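Local coordinates for protein ancestral congerin Con-anc (PDB 3AJY) that binds beta-galactoside glycans such as lactose, as a reconstructed ancestor of the fish galectins known as congerins, at residues A28-I33 against H45-F50; G83-I88 against E100-H105; I90-N95 against E116-L121. One frame throughout, in Å; residues are numbered along the deposited sequence.

Interaction 1. Residues A28-I33 against H45-F50; sequences AKRFSI and HLDHRF. With GAL (beta-D-galactopyranose), chain C; BGC (beta-D-glucopyranose), chain B.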
loop_
_atom_site.group_PDB
_atom_site.type_symbol
_atom_site.label_atom_id
_atom_site.label_comp_id
_atom_site.label_asym_id
_atom_site.label_seq_id
_atom_site.Cartn_x
_atom_site.Cartn_y
_atom_site.Cartn_z
ATOM N N ALA A 28 7.898 15.217 17.587
ATOM C CA ALA A 28 6.638 14.512 17.499
ATOM C C ALA A 28 5.895 14.589 18.801
ATOM O O ALA A 28 6.471 14.366 19.857
ATOM C CB ALA A 28 6.885 13.039 17.129
ATOM N N LYS A 29 4.601 14.886 18.720
ATOM C CA LYS A 29 3.717 14.764 19.868
ATOM C C LYS A 29 3.052 13.392 19.854
ATOM O O LYS A 29 2.943 12.744 20.890
ATOM C CB LYS A 29 2.623 15.840 19.849
ATOM C CG LYS A 29 3.085 17.251 20.149
ATOM C CD LYS A 29 1.930 18.073 20.778
ATOM C CE LYS A 29 0.655 18.178 19.877
ATOM N NZ LYS A 29 -0.565 18.691 20.631
ATOM N N ARG A 30 2.599 12.977 18.671
ATOM C CA ARG A 30 1.830 11.737 18.494
ATOM C C ARG A 30 1.857 11.344 17.029
ATOM O O ARG A 30 2.073 12.187 16.160
ATOM C CB ARG A 30 0.368 11.944 18.919
ATOM C CG ARG A 30 -0.340 13.008 18.043
ATOM C CD ARG A 30 -1.480 13.772 18.723
ATOM N NE ARG A 30 -2.670 12.970 18.850
ATOM C CZ ARG A 30 -3.898 13.287 18.444
ATOM N NH1 ARG A 30 -4.845 12.401 18.647
ATOM N NH2 ARG A 30 -4.196 14.456 17.864
ATOM N N PHE A 31 1.656 10.061 16.742
ATOM C CA PHE A 31 1.277 9.650 15.405
ATOM C C PHE A 31 0.332 8.466 15.520
ATOM O O PHE A 31 0.403 7.703 16.496
ATOM C CB PHE A 31 2.506 9.369 14.518
ATOM C CG PHE A 31 3.100 8.000 14.705
ATOM C CD1 PHE A 31 3.947 7.737 15.772
ATOM C CD2 PHE A 31 2.820 6.977 13.798
ATOM C CE1 PHE A 31 4.508 6.457 15.944
ATOM C CE2 PHE A 31 3.372 5.703 13.965
ATOM C CZ PHE A 31 4.209 5.451 15.041
ATOM N N SER A 32 -0.565 8.321 14.546
ATOM C CA SER A 32 -1.594 7.283 14.593
ATOM C C SER A 32 -1.655 6.451 13.330
ATOM O O SER A 32 -1.304 6.902 12.240
ATOM C CB SER A 32 -2.979 7.871 14.897
ATOM O OG SER A 32 -3.390 8.759 13.875
ATOM N N ILE A 33 -2.046 5.196 13.518
ATOM C CA ILE A 33 -2.410 4.313 12.432
ATOM C C ILE A 33 -3.899 4.122 12.572
ATOM O O ILE A 33 -4.387 3.896 13.669
ATOM C CB ILE A 33 -1.648 2.959 12.532
ATOM C CG1 ILE A 33 -0.132 3.203 12.433
ATOM C CG2 ILE A 33 -2.157 1.968 11.472
ATOM C CD1 ILE A 33 0.323 4.037 11.183
ATOM N N HIS A 45 -8.053 2.934 15.842
ATOM C CA HIS A 45 -7.229 4.134 15.811
ATOM C C HIS A 45 -6.137 3.832 16.836
ATOM O O HIS A 45 -6.414 3.674 18.020
ATOM C CB HIS A 45 -8.087 5.331 16.219
ATOM C CG HIS A 45 -7.320 6.538 16.666
ATOM N ND1 HIS A 45 -6.617 7.343 15.790
ATOM C CD2 HIS A 45 -7.227 7.136 17.881
ATOM C CE1 HIS A 45 -6.095 8.365 16.456
ATOM N NE2 HIS A 45 -6.449 8.263 17.725
ATOM N N LEU A 46 -4.899 3.746 16.370
ATOM C CA LEU A 46 -3.784 3.435 17.217
ATOM C C LEU A 46 -2.896 4.677 17.347
ATOM O O LEU A 46 -2.082 4.953 16.471
ATOM C CB LEU A 46 -3.050 2.229 16.600
ATOM C CG LEU A 46 -1.880 1.522 17.259
ATOM C CD1 LEU A 46 -2.328 0.748 18.509
ATOM C CD2 LEU A 46 -1.249 0.569 16.216
ATOM N N ASP A 47 -3.060 5.424 18.439
ATOM C CA ASP A 47 -2.395 6.723 18.605
ATOM C C ASP A 47 -1.218 6.581 19.555
ATOM O O ASP A 47 -1.399 6.247 20.728
ATOM C CB ASP A 47 -3.388 7.774 19.139
ATOM C CG ASP A 47 -2.994 9.218 18.787
ATOM O OD1 ASP A 47 -2.258 9.431 17.804
ATOM O OD2 ASP A 47 -3.448 10.163 19.487
ATOM N N HIS A 48 -0.014 6.816 19.043
ATOM C CA HIS A 48 1.214 6.707 19.832
ATOM C C HIS A 48 1.612 8.084 20.282
ATOM O O HIS A 48 2.137 8.885 19.507
ATOM C CB HIS A 48 2.323 6.082 19.009
ATOM C CG HIS A 48 1.880 4.863 18.261
ATOM N ND1 HIS A 48 1.252 4.930 17.034
ATOM C CD2 HIS A 48 1.938 3.550 18.587
ATOM C CE1 HIS A 48 0.967 3.706 16.623
ATOM N NE2 HIS A 48 1.373 2.850 17.547
ATOM N N ARG A 49 1.346 8.349 21.548
ATOM C CA ARG A 49 1.483 9.688 22.083
ATOM C C ARG A 49 2.758 9.790 22.902
ATOM O O ARG A 49 2.849 9.262 24.015
ATOM C CB ARG A 49 0.249 10.058 22.912
ATOM C CG ARG A 49 -1.003 9.417 22.406
ATOM C CD ARG A 49 -2.141 10.335 22.083
ATOM N NE ARG A 49 -3.046 10.531 23.190
ATOM C CZ ARG A 49 -4.372 10.710 23.115
ATOM N NH1 ARG A 49 -5.045 10.662 21.972
ATOM N NH2 ARG A 49 -5.039 10.925 24.231
ATOM N N PHE A 50 3.753 10.451 22.329
ATOM C CA PHE A 50 4.941 10.816 23.063
ATOM C C PHE A 50 4.556 11.814 24.150
ATOM O O PHE A 50 4.945 11.676 25.312
ATOM C CB PHE A 50 5.965 11.430 22.114
ATOM C CG PHE A 50 6.341 10.522 20.972
ATOM C CD1 PHE A 50 5.633 10.557 19.771
ATOM C CD2 PHE A 50 7.394 9.624 21.106
ATOM C CE1 PHE A 50 5.973 9.716 18.716
ATOM C CE2 PHE A 50 7.740 8.782 20.059
ATOM C CZ PHE A 50 7.031 8.817 18.870
HETATM C C1 GAL C . -8.725 12.677 21.188
HETATM C C2 GAL C . -7.907 13.231 20.028
HETATM C C3 GAL C . -8.264 12.528 18.721
HETATM C C4 GAL C . -8.188 11.007 18.906
HETATM C C5 GAL C . -9.050 10.573 20.096
HETATM C C6 GAL C . -9.028 9.057 20.358
HETATM O O2 GAL C . -8.142 14.614 19.908
HETATM O O3 GAL C . -7.348 12.954 17.730
HETATM O O4 GAL C . -6.841 10.622 19.110
HETATM O O5 GAL C . -8.642 11.260 21.264
HETATM O O6 GAL C . -9.940 8.732 21.399
HETATM C C2 BGC B . -8.820 12.435 25.959
HETATM C C3 BGC B . -8.123 12.490 24.608
HETATM C C4 BGC B . -9.035 13.060 23.508
HETATM C C5 BGC B . -9.633 14.382 24.015
HETATM C C6 BGC B . -10.575 15.108 23.057
HETATM C C1 BGC B . -9.416 13.807 26.242
HETATM O O1 BGC B . -10.128 13.747 27.439
HETATM O O2 BGC B . -7.888 12.098 26.968
HETATM O O3 BGC B . -7.707 11.187 24.318
HETATM O O4 BGC B . -8.239 13.320 22.372
HETATM O O5 BGC B . -10.324 14.120 25.210
HETATM O O6 BGC B . -11.611 14.212 22.724
HETATM O O HOH W 1 -2.846 10.976 15.518
#
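R30 and D47 meet diagonally across the antiparallel strands 30-33 and 45-49, on the same face, and the arginine grips one carboxylate oxygen side-on with two nitrogens. NE reaches the syn lone pair of OD2 at 3.0 Å, while NH1 meets the same atom from above the carboxylate plane at 2.8 Å; the planes of the two groups are turned 69° apart. R49 brings NH1 to the anti lone pair of D47 OD2 in an almost straight bond of 3.0 Å, which leaves that oxygen holding three N-H groups. The carboxylate thus fixes both guanidinium groups and probably offsets their charge. So oriented, R30 NH1 donates to O3 of the galactose at 2.7 Å, R49 NH2 donates to O3 of the glucose, and H45 NE2 lies 2.8 Å from galactose O4 in a hydrogen bond of undecided direction. The second shell keeps these groups in place: N34 bonds H45 ND1, D55 forms a salt bridge with R49, and a water joins D47 OD1 to S32 OG. On the other face of the sheet, F31 and H48 form an offset stack, with centroids 4.5 Å apart and planes at 21°. With CG beside its backbone N (chi1 -46°), H48 also turns ND1 back to F31 O, 2.9 Å away; H48 N reaches the same carbonyl from the opposite face of its plane. Beyond them F50 brings CE1 to the edge of the F31 ring and to the methyl of A28. One face polar and sugar-binding, the other largely aromatic and aliphatic and turned to the core: this is the carbohydrate-recognition sheet of a galectin, where N62, Y52 and E72 supply further hydrogen bonds to the galactose and Y52 makes a cation-pi contact with R30.

Interaction 2. Residues G83-I88 against E100-H105; sequences GEYFEI and ELLDGH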
loop_
_atom_site.group_PDB
_atom_site.type_symbol
_atom_site.label_atom_id
_atom_site.label_comp_id
_atom_site.label_asym_id
_atom_site.label_seq_id
_atom_site.Cartn_x
_atom_site.Cartn_y
_atom_site.Cartn_z
ATOM N N GLY A 83 12.048 10.810 15.367
ATOM C CA GLY A 83 13.076 10.671 14.340
ATOM C C GLY A 83 13.478 9.254 13.907
ATOM O O GLY A 83 14.328 9.089 13.026
ATOM N N GLU A 84 12.874 8.237 14.512
ATOM C CA GLU A 84 13.232 6.834 14.227
ATOM C C GLU A 84 12.207 6.074 13.376
ATOM O O GLU A 84 11.035 6.435 13.332
ATOM C CB GLU A 84 13.441 6.076 15.537
ATOM C CG GLU A 84 14.460 6.714 16.473
ATOM C CD GLU A 84 15.270 5.683 17.237
ATOM O OE1 GLU A 84 15.780 4.748 16.584
ATOM O OE2 GLU A 84 15.414 5.811 18.479
ATOM N N TYR A 85 12.674 5.010 12.713
ATOM C CA TYR A 85 11.820 4.055 12.009
ATOM C C TYR A 85 10.751 3.479 12.928
ATOM O O TYR A 85 11.006 3.199 14.098
ATOM C CB TYR A 85 12.684 2.924 11.421
ATOM C CG TYR A 85 11.926 1.843 10.674
ATOM C CD1 TYR A 85 11.342 2.106 9.435
ATOM C CD2 TYR A 85 11.817 0.549 11.195
ATOM C CE1 TYR A 85 10.667 1.126 8.734
ATOM C CE2 TYR A 85 11.136 -0.456 10.499
ATOM C CZ TYR A 85 10.565 -0.153 9.272
ATOM O OH TYR A 85 9.892 -1.104 8.567
ATOM N N PHE A 86 9.533 3.346 12.409
ATOM C CA PHE A 86 8.507 2.609 13.126
ATOM C C PHE A 86 7.999 1.474 12.256
ATOM O O PHE A 86 8.040 1.539 11.031
ATOM C CB PHE A 86 7.356 3.511 13.581
ATOM C CG PHE A 86 6.433 3.941 12.465
ATOM C CD1 PHE A 86 6.600 5.173 11.851
ATOM C CD2 PHE A 86 5.380 3.114 12.055
ATOM C CE1 PHE A 86 5.733 5.577 10.808
ATOM C CE2 PHE A 86 4.525 3.485 11.022
ATOM C CZ PHE A 86 4.714 4.730 10.379
ATOM N N GLU A 87 7.523 0.417 12.890
ATOM C CA GLU A 87 6.880 -0.638 12.135
ATOM C C GLU A 87 5.815 -1.294 12.983
ATOM O O GLU A 87 6.035 -1.574 14.165
ATOM C CB GLU A 87 7.892 -1.659 11.622
ATOM C CG GLU A 87 7.378 -2.472 10.443
ATOM C CD GLU A 87 8.268 -3.678 10.145
ATOM O OE1 GLU A 87 9.366 -3.477 9.591
ATOM O OE2 GLU A 87 7.865 -4.817 10.472
ATOM N N ILE A 88 4.655 -1.518 12.381
ATOM C CA ILE A 88 3.515 -2.076 13.096
ATOM C C ILE A 88 2.824 -3.108 12.223
ATOM O O ILE A 88 2.638 -2.886 11.038
ATOM C CB ILE A 88 2.509 -0.948 13.514
ATOM C CG1 ILE A 88 3.213 0.097 14.382
ATOM C CG2 ILE A 88 1.325 -1.499 14.287
ATOM C CD1 ILE A 88 2.497 1.463 14.405
ATOM N N GLU A 100 1.057 -6.009 16.714
ATOM C CA GLU A 100 2.455 -6.235 17.115
ATOM C C GLU A 100 3.359 -5.053 16.767
ATOM O O GLU A 100 3.439 -4.633 15.616
ATOM C CB GLU A 100 3.039 -7.525 16.518
ATOM C CG GLU A 100 4.465 -7.851 17.036
ATOM C CD GLU A 100 5.031 -9.171 16.501
ATOM O OE1 GLU A 100 4.627 -9.611 15.396
ATOM O OE2 GLU A 100 5.889 -9.780 17.195
ATOM N N LEU A 101 4.039 -4.528 17.779
ATOM C CA LEU A 101 5.011 -3.454 17.602
ATOM C C LEU A 101 6.415 -4.025 17.337
ATOM O O LEU A 101 6.669 -5.229 17.549
ATOM C CB LEU A 101 5.000 -2.537 18.820
ATOM C CG LEU A 101 3.621 -2.027 19.275
ATOM C CD1 LEU A 101 3.764 -1.128 20.503
ATOM C CD2 LEU A 101 2.817 -1.306 18.172
ATOM N N LEU A 102 7.328 -3.171 16.874
ATOM C CA LEU A 102 8.616 -3.657 16.372
ATOM C C LEU A 102 9.526 -4.304 17.431
ATOM O O LEU A 102 10.419 -5.084 17.100
ATOM C CB LEU A 102 9.365 -2.554 15.602
ATOM C CG LEU A 102 10.510 -3.028 14.686
ATOM C CD1 LEU A 102 10.013 -3.951 13.577
ATOM C CD2 LEU A 102 11.308 -1.849 14.109
ATOM N N ASP A 103 9.303 -3.985 18.696
ATOM C CA ASP A 103 10.092 -4.572 19.769
ATOM C C ASP A 103 9.459 -5.869 20.299
ATOM O O ASP A 103 9.825 -6.347 21.364
ATOM C CB ASP A 103 10.248 -3.552 20.902
ATOM C CG ASP A 103 8.958 -3.356 21.711
ATOM O OD1 ASP A 103 9.067 -2.905 22.867
ATOM O OD2 ASP A 103 7.840 -3.639 21.209
ATOM N N GLY A 104 8.491 -6.412 19.569
ATOM C CA GLY A 104 7.760 -7.595 20.009
ATOM C C GLY A 104 6.622 -7.366 20.988
ATOM O O GLY A 104 5.973 -8.316 21.401
ATOM N N HIS A 105 6.380 -6.118 21.386
ATOM C CA HIS A 105 5.234 -5.813 22.235
ATOM C C HIS A 105 3.941 -6.067 21.475
ATOM O O HIS A 105 3.871 -5.815 20.270
ATOM C CB HIS A 105 5.252 -4.361 22.707
ATOM C CG HIS A 105 6.097 -4.125 23.922
ATOM N ND1 HIS A 105 6.917 -3.025 24.055
ATOM C CD2 HIS A 105 6.242 -4.846 25.064
ATOM C CE1 HIS A 105 7.530 -3.075 25.227
ATOM N NE2 HIS A 105 7.142 -4.173 25.856
HETATM O O HOH W 2 5.943 -4.652 14.381
#
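L102 reaches from the 101-104 turn back to strand 85-88, and its side chain carries most of the contact. Its CB lies 3.8 Å from E87 O. With CG anti to the backbone N (chi1 -163°), the fork of the leucine is directed at two residues of the strand, one for each methyl. CD1 packs on E87, 3.7 Å from its CB, and remains close to the carboxylate carbon farther along the chain. CD2 comes to the edge of the Y85 ring, 3.8 Å from CD2 of the tyrosine, the two side chains crossing at about a right angle. Y85 and E87 are themselves tied together: the tyrosine OH donates to the anti lone pair of E87 OE1 over 2.6 Å, a bond that should restrain both groups against which the leucine rests. Deeper in, I88 and L101 lie side by side and point the same way, I88 CG1 being 4.1 Å from L101 CD2. Between the backbones a water donates to both E87 O, at 3.1 Å, and E100 O, at 2.8 Å, bridging the strands where they begin to part. I88 CA also makes a CA-H...O contact with E100 O. The departing chain is shaped by a type I beta turn from L101 to G104, and D103 forms an Asx turn by accepting from the backbone N of H105. These residues lie at the opening end of the hairpin of strands 85-92 and 96-101. Strand 18-24 pairs with the opposite edge of 85-92, L101 rests on P79, and I88 points inward to strand 41-52 of the facing sheet, whereas Y85 meets F131 of strand 127-134.

Interaction 3. Residues I90-N95 against E116-L121; sequences ITFDTN and EALNFL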
loop_
_atom_site.group_PDB
_atom_site.type_symbol
_atom_site.label_atom_id
_atom_site.label_comp_id
_atom_site.label_asym_id
_atom_site.label_seq_id
_atom_site.Cartn_x
_atom_site.Cartn_y
_atom_site.Cartn_z
ATOM N N ILE A 90 -0.742 -5.541 12.005
ATOM C CA ILE A 90 -2.103 -5.670 12.526
ATOM C C ILE A 90 -2.825 -6.795 11.800
ATOM O O ILE A 90 -2.735 -6.927 10.583
ATOM C CB ILE A 90 -2.939 -4.371 12.301
ATOM C CG1 ILE A 90 -2.239 -3.148 12.920
ATOM C CG2 ILE A 90 -4.347 -4.543 12.894
ATOM C CD1 ILE A 90 -2.845 -1.792 12.489
ATOM N N THR A 91 -3.535 -7.612 12.555
ATOM C CA THR A 91 -4.408 -8.612 11.969
ATOM C C THR A 91 -5.604 -8.671 12.884
ATOM O O THR A 91 -5.559 -8.138 13.990
ATOM C CB THR A 91 -3.717 -10.015 11.849
ATOM O OG1 THR A 91 -4.534 -10.875 11.046
ATOM C CG2 THR A 91 -3.530 -10.649 13.195
ATOM N N PHE A 92 -6.665 -9.321 12.439
ATOM C CA PHE A 92 -7.866 -9.390 13.249
ATOM C C PHE A 92 -8.759 -10.573 12.935
ATOM O O PHE A 92 -8.754 -11.077 11.825
ATOM C CB PHE A 92 -8.686 -8.101 13.100
ATOM C CG PHE A 92 -9.203 -7.854 11.717
ATOM C CD1 PHE A 92 -8.405 -7.229 10.765
ATOM C CD2 PHE A 92 -10.507 -8.187 11.378
ATOM C CE1 PHE A 92 -8.881 -6.984 9.495
ATOM C CE2 PHE A 92 -11.000 -7.937 10.102
ATOM C CZ PHE A 92 -10.187 -7.337 9.156
ATOM N N ASP A 93 -9.552 -10.972 13.924
ATOM C CA ASP A 93 -10.705 -11.828 13.685
ATOM C C ASP A 93 -12.008 -11.058 13.980
ATOM O O ASP A 93 -11.979 -9.827 14.198
ATOM C CB ASP A 93 -10.572 -13.140 14.466
ATOM C CG ASP A 93 -10.478 -12.930 15.951
ATOM O OD1 ASP A 93 -9.648 -13.615 16.591
ATOM O OD2 ASP A 93 -11.243 -12.092 16.478
ATOM N N THR A 94 -13.148 -11.748 13.979
ATOM C CA THR A 94 -14.431 -11.061 14.226
ATOM C C THR A 94 -14.559 -10.484 15.642
ATOM O O THR A 94 -15.416 -9.638 15.897
ATOM C CB THR A 94 -15.671 -11.950 13.927
ATOM O OG1 THR A 94 -15.452 -13.277 14.438
ATOM C CG2 THR A 94 -15.956 -11.985 12.420
ATOM N N ASN A 95 -13.704 -10.935 16.553
ATOM C CA ASN A 95 -13.764 -10.478 17.942
ATOM C C ASN A 95 -12.721 -9.418 18.311
ATOM O O ASN A 95 -13.016 -8.467 19.048
ATOM C CB ASN A 95 -13.657 -11.667 18.901
ATOM C CG ASN A 95 -14.807 -12.654 18.740
ATOM O OD1 ASN A 95 -15.989 -12.272 18.718
ATOM N ND2 ASN A 95 -14.467 -13.926 18.614
ATOM N N GLU A 116 -15.331 -7.730 9.042
ATOM C CA GLU A 116 -14.664 -8.892 8.461
ATOM C C GLU A 116 -13.610 -8.447 7.448
ATOM O O GLU A 116 -12.710 -9.220 7.090
ATOM C CB GLU A 116 -15.700 -9.790 7.776
ATOM C CG GLU A 116 -16.669 -10.467 8.752
ATOM C CD GLU A 116 -16.465 -11.987 8.870
ATOM O OE1 GLU A 116 -15.345 -12.493 8.587
ATOM O OE2 GLU A 116 -17.448 -12.680 9.246
ATOM N N ALA A 117 -13.736 -7.199 6.995
ATOM C CA ALA A 117 -12.824 -6.607 6.040
ATOM C C ALA A 117 -12.796 -5.097 6.239
ATOM O O ALA A 117 -13.847 -4.489 6.519
ATOM C CB ALA A 117 -13.265 -6.934 4.629
ATOM N N LEU A 118 -11.605 -4.503 6.103
ATOM C CA LEU A 118 -11.422 -3.037 6.218
ATOM C C LEU A 118 -10.877 -2.439 4.933
ATOM O O LEU A 118 -9.947 -2.990 4.351
ATOM C CB LEU A 118 -10.501 -2.681 7.392
ATOM C CG LEU A 118 -10.892 -3.280 8.748
ATOM C CD1 LEU A 118 -9.846 -2.937 9.795
ATOM C CD2 LEU A 118 -12.286 -2.821 9.182
ATOM N N ASN A 119 -11.446 -1.308 4.497
ATOM C CA ASN A 119 -11.110 -0.743 3.186
ATOM C C ASN A 119 -10.340 0.578 3.211
ATOM O O ASN A 119 -10.015 1.133 2.155
ATOM C CB ASN A 119 -12.369 -0.593 2.325
ATOM C CG ASN A 119 -13.037 -1.924 2.033
ATOM O OD1 ASN A 119 -12.604 -2.680 1.132
ATOM N ND2 ASN A 119 -14.105 -2.228 2.787
ATOM N N PHE A 120 -10.045 1.072 4.405
ATOM C CA PHE A 120 -9.399 2.371 4.561
ATOM C C PHE A 120 -8.271 2.302 5.574
ATOM O O PHE A 120 -8.433 1.736 6.642
ATOM C CB PHE A 120 -10.432 3.433 4.961
ATOM C CG PHE A 120 -9.836 4.766 5.312
ATOM C CD1 PHE A 120 -9.364 5.014 6.602
ATOM C CD2 PHE A 120 -9.757 5.790 4.351
ATOM C CE1 PHE A 120 -8.820 6.262 6.946
ATOM C CE2 PHE A 120 -9.214 7.044 4.690
ATOM C CZ PHE A 120 -8.741 7.275 5.984
ATOM N N LEU A 121 -7.127 2.872 5.198
ATOM C CA LEU A 121 -5.955 3.025 6.058
ATOM C C LEU A 121 -5.388 4.436 5.934
ATOM O O LEU A 121 -5.251 4.963 4.834
ATOM C CB LEU A 121 -4.850 2.022 5.661
ATOM C CG LEU A 121 -3.408 2.315 6.120
ATOM C CD1 LEU A 121 -3.230 2.128 7.612
ATOM C CD2 LEU A 121 -2.349 1.461 5.385
#
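F92 points its ring at the backbone of residues 116-118, turned so that its far rim is set against the E116-A117 peptide. CE2 lies 3.7 Å from E116 O, which approaches obliquely, and CZ is 4.1 Å from A117 CA, which sits near the ring plane at the edge. The carbonyl carbon of E116 is likewise in that plane. F92 has CG between its backbone N and carbonyl carbon (chi1 63°), a torsion that carries the ring across the gap from strand 90-92. L118 comes from the other segment at a slant to the phenylalanine: its CG is 4.1 Å from F92 CZ, and its CD1 is 4.2 Å from F92 CE1. Nearer the surface, T94 and E116 run alongside one another and point the same way. The threonine methyl CG2 is the atom that touches, 3.6 Å from E116 OE2 and equally near E116 CD. The glutamate gets there by a bend at chi2 (-111°), since its CB starts out away from the 90-95 segment. T94 sits within an Asx turn, in which D93 OD2 accepts from N95 N over 2.7 Å; the same oxygen also accepts from K96 N, while D93 OD1 is bonded to Y98 OH. The contact links one sheet to the other, from the end of strand 85-92 to the start of strand 117-125. F12 meets the F92 ring edge-to-face, F97 of strand 96-101 meets it at a slant, and L118 also touches V35 and S43. Farther along the same strand, F120 and L121 pair in parallel with a strand of the second subunit, continuing the sheet across the dimer interface.

How the interactions relate
Along the chain, interaction 1 closes before the other two open, whereas interactions 2 and 3 alternate and share strand 85-92. Interaction 1 lies within the sugar-binding sheet and interaction 2 in the opposing one; interaction 3 spans the two, since strand 85-92 belongs to the opposing sheet and 117-125 lies beside 30-35 in the sugar-binding one. The centres of interactions 1 and 2 are about 12 Å apart, and their side chains meet in the core, with I88 against I33, L46 and H48, and F86 against F31. Interaction 3 is centred about 20 Å from each, reaching interaction 1 through I33 with I90 and L121. Together they trace the galectin beta-sandwich from glycan pocket through apolar interior toward the subunit interface.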